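PDB 4P0F: serine protease inhibitor 4, isoform B from Drosophila melanogaster, which is thought to inhibit serine and cysteine endopeptidases as a member of the serpin family, and is captured here in its cleaved form. Local coordinates for residues N95-M100 with L163-A168; H146-L151 with A332-M337; V35-S40 with N167-K172; P272-E277 with I322-E327. One frame throughout, in Å; residues are numbered along the deposited sequence.

Interaction 1 of 4, residues N95-M100 with L163-A168; sequences NKIFVM and LVLVNA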
loop_
_atom_site.group_PDB
_atom_site.type_symbol
_atom_site.label_atom_id
_atom_site.label_comp_id
_atom_site.label_asym_id
_atom_site.label_seq_id
_atom_site.Cartn_x
_atom_site.Cartn_y
_atom_site.Cartn_z
ATOM N N ASN A 95 6.715 1.582 -12.106
ATOM C CA ASN A 95 5.618 2.357 -12.643
ATOM C C ASN A 95 5.506 2.156 -14.139
ATOM O O ASN A 95 6.515 2.041 -14.836
ATOM C CB ASN A 95 5.811 3.840 -12.333
ATOM C CG ASN A 95 5.737 4.130 -10.850
ATOM O OD1 ASN A 95 4.828 3.671 -10.170
ATOM N ND2 ASN A 95 6.693 4.896 -10.348
ATOM N N LYS A 96 4.274 2.128 -14.628
ATOM C CA LYS A 96 4.052 2.056 -16.069
ATOM C C LYS A 96 2.721 2.678 -16.430
ATOM O O LYS A 96 1.755 2.560 -15.689
ATOM C CB LYS A 96 4.102 0.605 -16.556
ATOM C CG LYS A 96 4.072 0.449 -18.079
ATOM C CD LYS A 96 4.656 -0.885 -18.518
ATOM C CE LYS A 96 4.736 -0.992 -20.028
ATOM N NZ LYS A 96 5.464 -2.236 -20.448
ATOM N N ILE A 97 2.679 3.321 -17.593
ATOM C CA ILE A 97 1.435 3.862 -18.113
ATOM C C ILE A 97 1.097 3.137 -19.416
ATOM O O ILE A 97 1.975 2.863 -20.236
ATOM C CB ILE A 97 1.515 5.391 -18.343
ATOM C CG1 ILE A 97 0.146 5.930 -18.761
ATOM C CG2 ILE A 97 2.578 5.752 -19.373
ATOM C CD1 ILE A 97 0.048 7.468 -18.741
ATOM N N PHE A 98 -0.180 2.807 -19.569
ATOM C CA PHE A 98 -0.671 2.121 -20.753
ATOM C C PHE A 98 -1.661 3.049 -21.440
ATOM O O PHE A 98 -2.642 3.463 -20.828
ATOM C CB PHE A 98 -1.317 0.798 -20.379
ATOM C CG PHE A 98 -0.404 -0.135 -19.617
ATOM C CD1 PHE A 98 -0.314 -0.061 -18.236
ATOM C CD2 PHE A 98 0.341 -1.091 -20.285
ATOM C CE1 PHE A 98 0.509 -0.918 -17.544
ATOM C CE2 PHE A 98 1.170 -1.957 -19.596
ATOM C CZ PHE A 98 1.252 -1.866 -18.220
ATOM N N VAL A 99 -1.391 3.375 -22.705
ATOM C CA VAL A 99 -2.082 4.469 -23.398
ATOM C C VAL A 99 -2.829 3.961 -24.632
ATOM O O VAL A 99 -2.292 3.182 -25.415
ATOM C CB VAL A 99 -1.083 5.563 -23.830
ATOM C CG1 VAL A 99 -1.812 6.788 -24.434
ATOM C CG2 VAL A 99 -0.219 5.980 -22.639
ATOM N N MET A 100 -4.074 4.399 -24.779
ATOM C CA MET A 100 -4.899 4.054 -25.942
ATOM C C MET A 100 -4.125 4.268 -27.241
ATOM O O MET A 100 -3.558 5.343 -27.454
ATOM C CB MET A 100 -6.185 4.895 -25.927
ATOM C CG MET A 100 -7.171 4.663 -27.081
ATOM S SD MET A 100 -8.079 3.107 -26.931
ATOM C CE MET A 100 -6.965 2.027 -27.680
ATOM N N LEU A 163 -6.185 5.911 -20.763
ATOM C CA LEU A 163 -4.950 5.389 -20.217
ATOM C C LEU A 163 -5.168 4.719 -18.886
ATOM O O LEU A 163 -6.165 4.957 -18.219
ATOM C CB LEU A 163 -3.906 6.495 -20.092
ATOM C CG LEU A 163 -4.301 7.710 -19.270
ATOM C CD1 LEU A 163 -3.870 7.556 -17.809
ATOM C CD2 LEU A 163 -3.685 8.938 -19.883
ATOM N N VAL A 164 -4.229 3.847 -18.536
ATOM C CA VAL A 164 -4.199 3.224 -17.222
ATOM C C VAL A 164 -2.822 3.449 -16.638
ATOM O O VAL A 164 -1.819 3.107 -17.259
ATOM C CB VAL A 164 -4.501 1.718 -17.277
ATOM C CG1 VAL A 164 -4.399 1.087 -15.878
ATOM C CG2 VAL A 164 -5.874 1.476 -17.858
ATOM N N LEU A 165 -2.794 4.048 -15.454
ATOM C CA LEU A 165 -1.567 4.270 -14.704
ATOM C C LEU A 165 -1.426 3.168 -13.682
ATOM O O LEU A 165 -2.387 2.874 -12.982
ATOM C CB LEU A 165 -1.592 5.630 -14.002
ATOM C CG LEU A 165 -1.270 6.834 -14.881
ATOM C CD1 LEU A 165 -1.694 8.115 -14.213
ATOM C CD2 LEU A 165 0.222 6.871 -15.167
ATOM N N VAL A 166 -0.245 2.557 -13.612
ATOM C CA VAL A 166 -0.030 1.458 -12.682
ATOM C C VAL A 166 1.251 1.629 -11.888
ATOM O O VAL A 166 2.293 1.989 -12.422
ATOM C CB VAL A 166 0.010 0.098 -13.404
ATOM C CG1 VAL A 166 0.035 -1.029 -12.394
ATOM C CG2 VAL A 166 -1.204 -0.046 -14.313
ATOM N N ASN A 167 1.137 1.380 -10.586
ATOM C CA ASN A 167 2.287 1.194 -9.725
ATOM C C ASN A 167 2.257 -0.209 -9.160
ATOM O O ASN A 167 1.214 -0.660 -8.714
ATOM C CB ASN A 167 2.303 2.187 -8.565
ATOM C CG ASN A 167 3.373 1.846 -7.556
ATOM O OD1 ASN A 167 3.141 1.084 -6.595
ATOM N ND2 ASN A 167 4.569 2.367 -7.783
ATOM N N ALA A 168 3.405 -0.879 -9.165
ATOM C CA ALA A 168 3.533 -2.193 -8.537
ATOM C C ALA A 168 4.691 -2.158 -7.556
ATOM O O ALA A 168 5.667 -1.445 -7.771
ATOM C CB ALA A 168 3.741 -3.275 -9.581
#
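Ile97 and Leu165 lie side by side across two antiparallel strands of serpin beta-sheet A, strand 2A (95-100) and strand 3A (163-168). From Ile97, CB and CG1 each come to 3.7 Å from Leu165 CD2. CG1 stands anti to the backbone N (chi1 -175°), which carries CD1 out along the Leu165 branch to 3.6 Å from CD2 of that leucine. The same methyl, Ile97 CD1, also meets Leu163 CD1 at 4.0 Å and so bridges two successive residues on its face of the sheet. Leu165 in turn touches Ala48 of helix 38-49.

Lys96, Phe98, Val164 and Val166 occupy the other face, where helix 129-143 touches all but Val164. Phe98 CE1 lies 3.8 Å from Val166 CG2, which sits at the edge of the ring together with Val164 O, while Lys96 CG lies over one ring face, offset toward its rim. Four backbone bonds pair Lys96 with Val166 and Phe98 with Val164.

Beside Lys96 and Val166, on the face of Ile97 and Leu165, the buried side-chain amides of Asn95 and Asn167 meet with their planes 47° apart. Asn167 ND2 donates to Asn95 OD1 at 2.7 Å with an N-H...O angle of 165°, the acceptor within the Asn167 amide plane but the donor tilted from the Asn95 carbonyl plane.

Interaction 2 of 4, residues H146-L151 with A332-M337; sequences HLIKDL and AAATGM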
loop_
_atom_site.group_PDB
_atom_site.type_symbol
_atom_site.label_atom_id
_atom_site.label_comp_id
_atom_site.label_asym_id
_atom_site.label_seq_id
_atom_site.Cartn_x
_atom_site.Cartn_y
_atom_site.Cartn_z
ATOM N N HIS A 146 4.431 -12.796 -9.508
ATOM C CA HIS A 146 3.144 -13.431 -9.791
ATOM C C HIS A 146 2.166 -13.471 -8.612
ATOM O O HIS A 146 1.228 -14.266 -8.617
ATOM C CB HIS A 146 3.373 -14.843 -10.320
ATOM C CG HIS A 146 4.198 -14.880 -11.569
ATOM N ND1 HIS A 146 3.651 -14.723 -12.823
ATOM C CD2 HIS A 146 5.529 -15.040 -11.756
ATOM C CE1 HIS A 146 4.608 -14.792 -13.731
ATOM N NE2 HIS A 146 5.758 -14.985 -13.110
ATOM N N LEU A 147 2.345 -12.594 -7.627
ATOM C CA LEU A 147 1.465 -12.598 -6.463
ATOM C C LEU A 147 0.200 -11.768 -6.656
ATOM O O LEU A 147 -0.813 -12.032 -6.015
ATOM C CB LEU A 147 2.222 -12.094 -5.238
ATOM C CG LEU A 147 3.388 -12.974 -4.795
ATOM C CD1 LEU A 147 4.227 -12.229 -3.757
ATOM C CD2 LEU A 147 2.885 -14.294 -4.241
ATOM N N ILE A 148 0.263 -10.765 -7.528
ATOM C CA ILE A 148 -0.894 -9.929 -7.814
ATOM C C ILE A 148 -1.372 -10.248 -9.224
ATOM O O ILE A 148 -0.720 -9.882 -10.202
ATOM C CB ILE A 148 -0.571 -8.428 -7.689
ATOM C CG1 ILE A 148 0.030 -8.114 -6.306
ATOM C CG2 ILE A 148 -1.810 -7.579 -7.951
ATOM C CD1 ILE A 148 -0.855 -8.444 -5.113
ATOM N N LYS A 149 -2.502 -10.946 -9.306
ATOM C CA LYS A 149 -3.054 -11.402 -10.580
ATOM C C LYS A 149 -4.356 -10.695 -10.893
ATOM O O LYS A 149 -5.083 -10.287 -9.986
ATOM C CB LYS A 149 -3.294 -12.909 -10.550
ATOM C CG LYS A 149 -2.095 -13.729 -10.160
ATOM C CD LYS A 149 -2.415 -15.210 -10.286
ATOM C CE LYS A 149 -1.188 -16.084 -10.119
ATOM N NZ LYS A 149 -1.514 -17.511 -10.391
ATOM N N ASP A 150 -4.649 -10.570 -12.186
ATOM C CA ASP A 150 -5.873 -9.933 -12.657
ATOM C C ASP A 150 -6.160 -8.601 -11.974
ATOM O O ASP A 150 -7.290 -8.361 -11.545
ATOM C CB ASP A 150 -7.073 -10.863 -12.454
ATOM C CG ASP A 150 -8.305 -10.420 -13.247
ATOM O OD1 ASP A 150 -8.146 -9.905 -14.377
ATOM O OD2 ASP A 150 -9.432 -10.579 -12.736
ATOM N N LEU A 151 -5.163 -7.724 -11.889
ATOM C CA LEU A 151 -5.362 -6.428 -11.231
ATOM C C LEU A 151 -6.519 -5.655 -11.855
ATOM O O LEU A 151 -7.454 -5.262 -11.159
ATOM C CB LEU A 151 -4.092 -5.574 -11.290
ATOM C CG LEU A 151 -4.229 -4.184 -10.644
ATOM C CD1 LEU A 151 -4.344 -4.306 -9.146
ATOM C CD2 LEU A 151 -3.084 -3.281 -11.015
ATOM N N ALA A 332 3.391 -7.904 -1.685
ATOM C CA ALA A 332 3.285 -7.270 -2.980
ATOM C C ALA A 332 1.984 -6.503 -3.054
ATOM O O ALA A 332 1.023 -6.824 -2.363
ATOM C CB ALA A 332 3.356 -8.298 -4.098
ATOM N N ALA A 333 1.959 -5.491 -3.907
ATOM C CA ALA A 333 0.736 -4.761 -4.149
ATOM C C ALA A 333 0.820 -4.089 -5.505
ATOM O O ALA A 333 1.906 -3.907 -6.049
ATOM C CB ALA A 333 0.496 -3.724 -3.062
ATOM N N ALA A 334 -0.333 -3.710 -6.033
ATOM C CA ALA A 334 -0.370 -2.868 -7.217
ATOM C C ALA A 334 -1.609 -2.005 -7.181
ATOM O O ALA A 334 -2.623 -2.382 -6.592
ATOM C CB ALA A 334 -0.327 -3.712 -8.500
ATOM N N THR A 335 -1.492 -0.826 -7.790
ATOM C CA THR A 335 -2.595 0.107 -7.925
ATOM C C THR A 335 -2.738 0.489 -9.398
ATOM O O THR A 335 -1.759 0.862 -10.035
ATOM C CB THR A 335 -2.379 1.383 -7.090
ATOM O OG1 THR A 335 -2.042 1.045 -5.737
ATOM C CG2 THR A 335 -3.633 2.244 -7.092
ATOM N N GLY A 336 -3.950 0.345 -9.927
ATOM C CA GLY A 336 -4.243 0.714 -11.300
ATOM C C GLY A 336 -5.345 1.753 -11.333
ATOM O O GLY A 336 -6.400 1.563 -10.733
ATOM N N MET A 337 -5.087 2.848 -12.047
ATOM C CA MET A 337 -6.069 3.919 -12.222
ATOM C C MET A 337 -6.464 4.004 -13.675
ATOM O O MET A 337 -5.620 4.299 -14.515
ATOM C CB MET A 337 -5.511 5.267 -11.784
ATOM C CG MET A 337 -5.335 5.444 -10.276
ATOM S SD MET A 337 -4.900 7.141 -9.804
ATOM C CE MET A 337 -5.863 8.039 -11.032
#
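Ile148 lies over the backbone of strand 332-337, with its CG1 4.0 Å from Ala332 CB and its CD1 3.7 Å from Ala332 O. Its other branch, CG2, meets Ala334 CB at 4.2 Å, so this one side chain straddles two alanines of the strand. Leu147 closes on Ala332 from one end, CD1 to CB at 4.0 Å. At the other end Leu151, extended with CG anti to the backbone N (chi1 179°), sends CD2 to 3.8 Å from Ala334 CB and on toward Gly336 N. An alanine in place of Ile148 would remove both branches, and would probably open a gap over Ala332 and Ala334 between the two leucines. The strand is the N-terminal part of the reactive-centre loop, inserted into sheet A as strand 4A as in other cleaved serpins, and the residues packed on it come from the loop after helix 129-143. This loop is positioned by Thr144 OG1, bonded to Ile148 N, and by Lys319 NZ, which donates to the carbonyl oxygens of both Lys149 and Asp150. Backbone bonds fix the inserted strand on its two flanks: Ala332 and Ala334 pair with Phe321 and Lys319, Ala333 and Thr335 with Ile169 and Asn167.

Interaction 3 of 4, residues V35-S40 with N167-K172; sequences VFSPFS and NAIHFK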
loop_
_atom_site.group_PDB
_atom_site.type_symbol
_atom_site.label_atom_id
_atom_site.label_comp_id
_atom_site.label_asym_id
_atom_site.label_seq_id
_atom_site.Cartn_x
_atom_site.Cartn_y
_atom_site.Cartn_z
ATOM N N VAL A 35 -4.920 -5.579 4.039
ATOM C CA VAL A 35 -3.519 -5.284 3.758
ATOM C C VAL A 35 -3.488 -4.411 2.526
ATOM O O VAL A 35 -4.251 -4.636 1.597
ATOM C CB VAL A 35 -2.651 -6.562 3.564
ATOM C CG1 VAL A 35 -3.207 -7.476 2.477
ATOM C CG2 VAL A 35 -1.202 -6.187 3.267
ATOM N N PHE A 36 -2.642 -3.390 2.541
ATOM C CA PHE A 36 -2.527 -2.490 1.404
ATOM C C PHE A 36 -1.176 -1.799 1.429
ATOM O O PHE A 36 -0.482 -1.805 2.447
ATOM C CB PHE A 36 -3.679 -1.460 1.385
ATOM C CG PHE A 36 -3.607 -0.395 2.472
ATOM C CD1 PHE A 36 -3.983 -0.671 3.768
ATOM C CD2 PHE A 36 -3.214 0.898 2.159
ATOM C CE1 PHE A 36 -3.938 0.318 4.750
ATOM C CE2 PHE A 36 -3.161 1.887 3.133
ATOM C CZ PHE A 36 -3.523 1.592 4.429
ATOM N N SER A 37 -0.782 -1.250 0.280
ATOM C CA SER A 37 0.425 -0.447 0.188
ATOM C C SER A 37 0.058 1.015 0.016
ATOM O O SER A 37 -0.346 1.428 -1.079
ATOM C CB SER A 37 1.305 -0.888 -0.970
ATOM O OG SER A 37 2.402 -0.003 -1.120
ATOM N N PRO A 38 0.186 1.806 1.088
ATOM C CA PRO A 38 -0.127 3.233 0.924
ATOM C C PRO A 38 0.826 3.912 -0.051
ATOM O O PRO A 38 0.413 4.825 -0.788
ATOM C CB PRO A 38 0.003 3.793 2.343
ATOM C CG PRO A 38 0.796 2.818 3.104
ATOM C CD PRO A 38 0.557 1.475 2.477
ATOM N N PHE A 39 2.074 3.457 -0.087
ATOM C CA PHE A 39 3.061 4.025 -0.994
ATOM C C PHE A 39 2.627 3.844 -2.446
ATOM O O PHE A 39 2.774 4.758 -3.272
ATOM C CB PHE A 39 4.435 3.394 -0.793
ATOM C CG PHE A 39 5.482 3.961 -1.707
ATOM C CD1 PHE A 39 5.683 3.426 -2.966
ATOM C CD2 PHE A 39 6.232 5.061 -1.330
ATOM C CE1 PHE A 39 6.626 3.969 -3.825
ATOM C CE2 PHE A 39 7.178 5.601 -2.185
ATOM C CZ PHE A 39 7.372 5.048 -3.437
ATOM N N SER A 40 2.119 2.658 -2.762
ATOM C CA SER A 40 1.663 2.352 -4.114
ATOM C C SER A 40 0.489 3.244 -4.514
ATOM O O SER A 40 0.428 3.767 -5.644
ATOM C CB SER A 40 1.272 0.873 -4.207
ATOM O OG SER A 40 0.687 0.549 -5.447
ATOM N N ASN A 167 1.137 1.380 -10.586
ATOM C CA ASN A 167 2.287 1.194 -9.725
ATOM C C ASN A 167 2.257 -0.209 -9.160
ATOM O O ASN A 167 1.214 -0.660 -8.714
ATOM C CB ASN A 167 2.303 2.187 -8.565
ATOM C CG ASN A 167 3.373 1.846 -7.556
ATOM O OD1 ASN A 167 3.141 1.084 -6.595
ATOM N ND2 ASN A 167 4.569 2.367 -7.783
ATOM N N ALA A 168 3.405 -0.879 -9.165
ATOM C CA ALA A 168 3.533 -2.193 -8.537
ATOM C C ALA A 168 4.691 -2.158 -7.556
ATOM O O ALA A 168 5.667 -1.445 -7.771
ATOM C CB ALA A 168 3.741 -3.275 -9.581
ATOM N N ILE A 169 4.563 -2.906 -6.466
ATOM C CA ILE A 169 5.613 -2.976 -5.457
ATOM C C ILE A 169 5.757 -4.415 -4.971
ATOM O O ILE A 169 4.772 -5.130 -4.801
ATOM C CB ILE A 169 5.311 -2.005 -4.277
ATOM C CG1 ILE A 169 6.372 -2.107 -3.176
ATOM C CG2 ILE A 169 3.914 -2.248 -3.715
ATOM C CD1 ILE A 169 6.328 -0.929 -2.192
ATOM N N HIS A 170 7.005 -4.842 -4.805
ATOM C CA HIS A 170 7.298 -6.187 -4.323
ATOM C C HIS A 170 8.377 -6.143 -3.271
ATOM O O HIS A 170 9.406 -5.498 -3.448
ATOM C CB HIS A 170 7.734 -7.095 -5.463
ATOM C CG HIS A 170 8.065 -8.488 -5.020
ATOM N ND1 HIS A 170 9.360 -8.920 -4.840
ATOM C CD2 HIS A 170 7.266 -9.529 -4.689
ATOM C CE1 HIS A 170 9.346 -10.179 -4.426
ATOM N NE2 HIS A 170 8.091 -10.572 -4.330
ATOM N N PHE A 171 8.128 -6.859 -2.181
ATOM C CA PHE A 171 9.056 -6.957 -1.064
ATOM C C PHE A 171 9.289 -8.411 -0.708
ATOM O O PHE A 171 8.341 -9.184 -0.580
ATOM C CB PHE A 171 8.514 -6.203 0.138
ATOM C CG PHE A 171 9.277 -6.455 1.405
ATOM C CD1 PHE A 171 10.530 -5.909 1.597
ATOM C CD2 PHE A 171 8.731 -7.241 2.401
ATOM C CE1 PHE A 171 11.233 -6.146 2.771
ATOM C CE2 PHE A 171 9.427 -7.478 3.581
ATOM C CZ PHE A 171 10.676 -6.928 3.761
ATOM N N LYS A 172 10.554 -8.773 -0.550
ATOM C CA LYS A 172 10.910 -10.069 0.014
ATOM C C LYS A 172 12.115 -9.879 0.916
ATOM O O LYS A 172 13.200 -9.536 0.454
ATOM C CB LYS A 172 11.201 -11.098 -1.073
ATOM C CG LYS A 172 11.698 -12.437 -0.513
ATOM C CD LYS A 172 10.758 -13.576 -0.848
ATOM C CE LYS A 172 11.364 -14.920 -0.469
ATOM N NZ LYS A 172 10.505 -16.055 -0.901
#
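Ser40 and Asn167 make the one hydrogen bond between residues 35-40 and 167-172, at the start of helix 38-49. The Ser40 hydroxyl, OG, donates to Asn167 OD1 at 2.8 Å, reaching the oxygen at a C=O...O angle of 127° and tilted from the carbonyl plane. Both groups swing out anti to their own backbone N (chi1 171° for Asn167), which brings the two together; Asn167 OD1 lies beside the Ser40 CB-OG bond, 3.0 Å from CB. Thr335 OG1 of the inserted loop is a second hydrogen-bond partner of Ser40 OG, and the asparagine's ND2 is taken by Asn95.

The second kind of bond is a cap. Ser37 stands at the N-cap of the helix, and its OG accepts from Ser40 N at 3.1 Å, with an N-H...O angle of 156°; Leu372 O is a further partner of that hydroxyl.

Apolar contact centres on Ile169. Its CG2 rests 3.7 Å from Ser37 OG and 4.1 Å from Ser40 CB, touching both serines, while its CD1 only grazes Phe39, 4.5 Å from CD1 of the ring.

A leucine in place of Asn167 would probably cost Ser40 OG one of its two partners, leaving Thr335 OG1, and deprive Asn95 OD1 of its amide donor. The site corresponds to the serpin shutter, where sheet A opens to admit the loop; its chain of small polar groups ties the helix end to strands on either side of Asn167 through directional bonds, without any charged side chain between the two segments.

Interaction 4 of 4, residues P272-E277 with I322-E327; sequences PRFKAE and IEVNEE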
loop_
_atom_site.group_PDB
_atom_site.type_symbol
_atom_site.label_atom_id
_atom_site.label_comp_id
_atom_site.label_asym_id
_atom_site.label_seq_id
_atom_site.Cartn_x
_atom_site.Cartn_y
_atom_site.Cartn_z
ATOM N N PRO A 272 1.797 -15.176 14.874
ATOM C CA PRO A 272 1.209 -16.167 13.962
ATOM C C PRO A 272 1.941 -16.231 12.631
ATOM O O PRO A 272 2.413 -15.211 12.125
ATOM C CB PRO A 272 -0.229 -15.667 13.751
ATOM C CG PRO A 272 -0.460 -14.619 14.803
ATOM C CD PRO A 272 0.879 -14.053 15.138
ATOM N N ARG A 273 2.038 -17.437 12.086
ATOM C CA ARG A 273 2.446 -17.644 10.714
ATOM C C ARG A 273 1.191 -17.431 9.865
ATOM O O ARG A 273 0.295 -18.275 9.861
ATOM C CB ARG A 273 3.037 -19.053 10.534
ATOM C CG ARG A 273 3.643 -19.338 9.163
ATOM C CD ARG A 273 4.335 -20.720 9.118
ATOM N NE ARG A 273 3.373 -21.807 9.216
ATOM C CZ ARG A 273 3.586 -22.976 9.812
ATOM N NH1 ARG A 273 4.742 -23.251 10.424
ATOM N NH2 ARG A 273 2.616 -23.878 9.808
ATOM N N PHE A 274 1.107 -16.295 9.179
ATOM C CA PHE A 274 -0.144 -15.931 8.516
ATOM C C PHE A 274 0.066 -15.352 7.136
ATOM O O PHE A 274 1.167 -14.954 6.764
ATOM C CB PHE A 274 -0.932 -14.935 9.389
ATOM C CG PHE A 274 -0.404 -13.515 9.357
ATOM C CD1 PHE A 274 0.586 -13.102 10.231
ATOM C CD2 PHE A 274 -0.935 -12.586 8.471
ATOM C CE1 PHE A 274 1.057 -11.791 10.213
ATOM C CE2 PHE A 274 -0.466 -11.282 8.442
ATOM C CZ PHE A 274 0.528 -10.879 9.312
ATOM N N LYS A 275 -1.012 -15.335 6.367
ATOM C CA LYS A 275 -1.001 -14.673 5.071
ATOM C C LYS A 275 -2.318 -13.940 4.921
ATOM O O LYS A 275 -3.307 -14.281 5.570
ATOM C CB LYS A 275 -0.773 -15.676 3.942
ATOM C CG LYS A 275 -1.961 -16.531 3.581
ATOM C CD LYS A 275 -1.599 -17.491 2.447
ATOM C CE LYS A 275 -2.760 -18.400 2.089
ATOM N NZ LYS A 275 -2.349 -19.507 1.177
ATOM N N ALA A 276 -2.323 -12.906 4.088
ATOM C CA ALA A 276 -3.543 -12.164 3.827
ATOM C C ALA A 276 -3.517 -11.636 2.401
ATOM O O ALA A 276 -2.453 -11.362 1.853
ATOM C CB ALA A 276 -3.702 -11.033 4.831
ATOM N N GLU A 277 -4.698 -11.536 1.799
ATOM C CA GLU A 277 -4.854 -10.960 0.469
ATOM C C GLU A 277 -6.043 -10.023 0.535
ATOM O O GLU A 277 -7.041 -10.345 1.180
ATOM C CB GLU A 277 -5.082 -12.035 -0.588
ATOM C CG GLU A 277 -4.294 -13.309 -0.369
ATOM C CD GLU A 277 -4.407 -14.273 -1.537
ATOM O OE1 GLU A 277 -4.765 -13.824 -2.649
ATOM O OE2 GLU A 277 -4.140 -15.478 -1.340
ATOM N N ILE A 322 0.332 -10.466 1.480
ATOM C CA ILE A 322 1.450 -10.594 2.404
ATOM C C ILE A 322 1.474 -12.012 2.978
ATOM O O ILE A 322 0.426 -12.614 3.202
ATOM C CB ILE A 322 1.374 -9.546 3.546
ATOM C CG1 ILE A 322 2.635 -9.601 4.417
ATOM C CG2 ILE A 322 0.131 -9.749 4.392
ATOM C CD1 ILE A 322 2.830 -8.339 5.284
ATOM N N GLU A 323 2.675 -12.551 3.154
ATOM C CA GLU A 323 2.878 -13.808 3.878
ATOM C C GLU A 323 3.991 -13.578 4.874
ATOM O O GLU A 323 5.021 -13.003 4.538
ATOM C CB GLU A 323 3.222 -14.966 2.930
ATOM C CG GLU A 323 4.605 -14.874 2.280
ATOM C CD GLU A 323 5.741 -15.377 3.173
ATOM O OE1 GLU A 323 5.466 -16.023 4.206
ATOM O OE2 GLU A 323 6.916 -15.106 2.844
ATOM N N VAL A 324 3.761 -14.021 6.107
ATOM C CA VAL A 324 4.712 -13.887 7.194
ATOM C C VAL A 324 5.002 -15.280 7.757
ATOM O O VAL A 324 4.082 -15.971 8.183
ATOM C CB VAL A 324 4.157 -12.983 8.303
ATOM C CG1 VAL A 324 5.123 -12.905 9.498
ATOM C CG2 VAL A 324 3.872 -11.602 7.749
ATOM N N ASN A 325 6.266 -15.689 7.739
ATOM C CA ASN A 325 6.645 -17.011 8.248
ATOM C C ASN A 325 7.989 -16.978 8.960
ATOM O O ASN A 325 8.489 -15.913 9.315
ATOM C CB ASN A 325 6.655 -18.042 7.109
ATOM C CG ASN A 325 7.738 -17.789 6.074
ATOM O OD1 ASN A 325 8.606 -16.938 6.243
ATOM N ND2 ASN A 325 7.684 -18.545 4.976
ATOM N N GLU A 326 8.569 -18.149 9.193
ATOM C CA GLU A 326 9.729 -18.230 10.053
ATOM C C GLU A 326 10.963 -17.584 9.438
ATOM O O GLU A 326 11.864 -17.155 10.161
ATOM C CB GLU A 326 10.026 -19.695 10.392
ATOM C CG GLU A 326 9.016 -20.351 11.336
ATOM C CD GLU A 326 7.803 -20.953 10.627
ATOM O OE1 GLU A 326 7.598 -20.696 9.421
ATOM O OE2 GLU A 326 7.060 -21.706 11.298
ATOM N N GLU A 327 11.010 -17.536 8.108
ATOM C CA GLU A 327 12.177 -17.023 7.397
ATOM C C GLU A 327 12.133 -15.506 7.191
ATOM O O GLU A 327 13.171 -14.854 7.132
ATOM C CB GLU A 327 12.312 -17.708 6.026
ATOM C CG GLU A 327 12.751 -19.164 6.091
ATOM C CD GLU A 327 11.718 -20.095 6.721
ATOM O OE1 GLU A 327 10.511 -19.943 6.427
ATOM O OE2 GLU A 327 12.119 -20.986 7.506
#
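Glu326 OE2 is gripped from two directions, by Arg273 NH1 across the contact and by Thr184 OG1 from outside it. Arg273 NH1 forms a salt bridge with Glu326 OE2 at 2.9 Å; OE2 uses its syn lone pair and lies close to the guanidinium plane, while the carboxylate is turned 44° against that plane. Arg273 gets there by a bend at chi3 (68°), after its CG has passed Asn325 CB at 3.9 Å, and its CD comes to 3.3 Å from Glu326 OE1. The two grips probably favour the ionised carboxylate and hold it from turning.

Along the chain from this bridge, the segments run as antiparallel strands. Val324 N donates to Phe274 O at 2.8 Å, whereas the return bond from Phe274 N is weak; Ala276 and Ile322 exchange a sound pair. Phe274 holds its ring between backbone N and carbonyl carbon (chi1 77°), which brings CE1 to 3.7 Å from Val324 CG2 and sets Val324 CB off-centre over the ring in a CH-pi contact. Ala276 CB meets Ile322 CG2 at 4.1 Å on the same buried side, which faces Phe360 and Tyr362.

Beyond the strand, Asn325 OD1 accepts from Glu327 N in an Asx turn, and Asn325 O receives Trp175 NE1. Strands 5A and 6A joined here, with a basic residue on one paired to an acidic residue just past the other and a tryptophan alongside, correspond to the breach of other serpins, the part of sheet A where the reactive loop begins to enter.

Sheet A links all four contacts. Interactions 1, 2 and 3 are buried, whereas interaction 4, mostly buried, has exposed Arg273 and Lys275. Strand 161-174 serves interactions 1 and 3, which share Asn167, and it flanks the inserted loop of interaction 2: Asn167 O lies 2.9 Å from Thr335 N. Interaction 3, its centre about 4 Å from that of the chain, relies on neutral hydroxyl and amide groups; interaction 2, some 9 Å from it between centres, crosses by apolar contacts alone. Interactions 1 and 4 both pair antiparallel strands, about 29 Å apart between centres, but the polar side chains are a neutral amide pair in one and a salt bridge in the other.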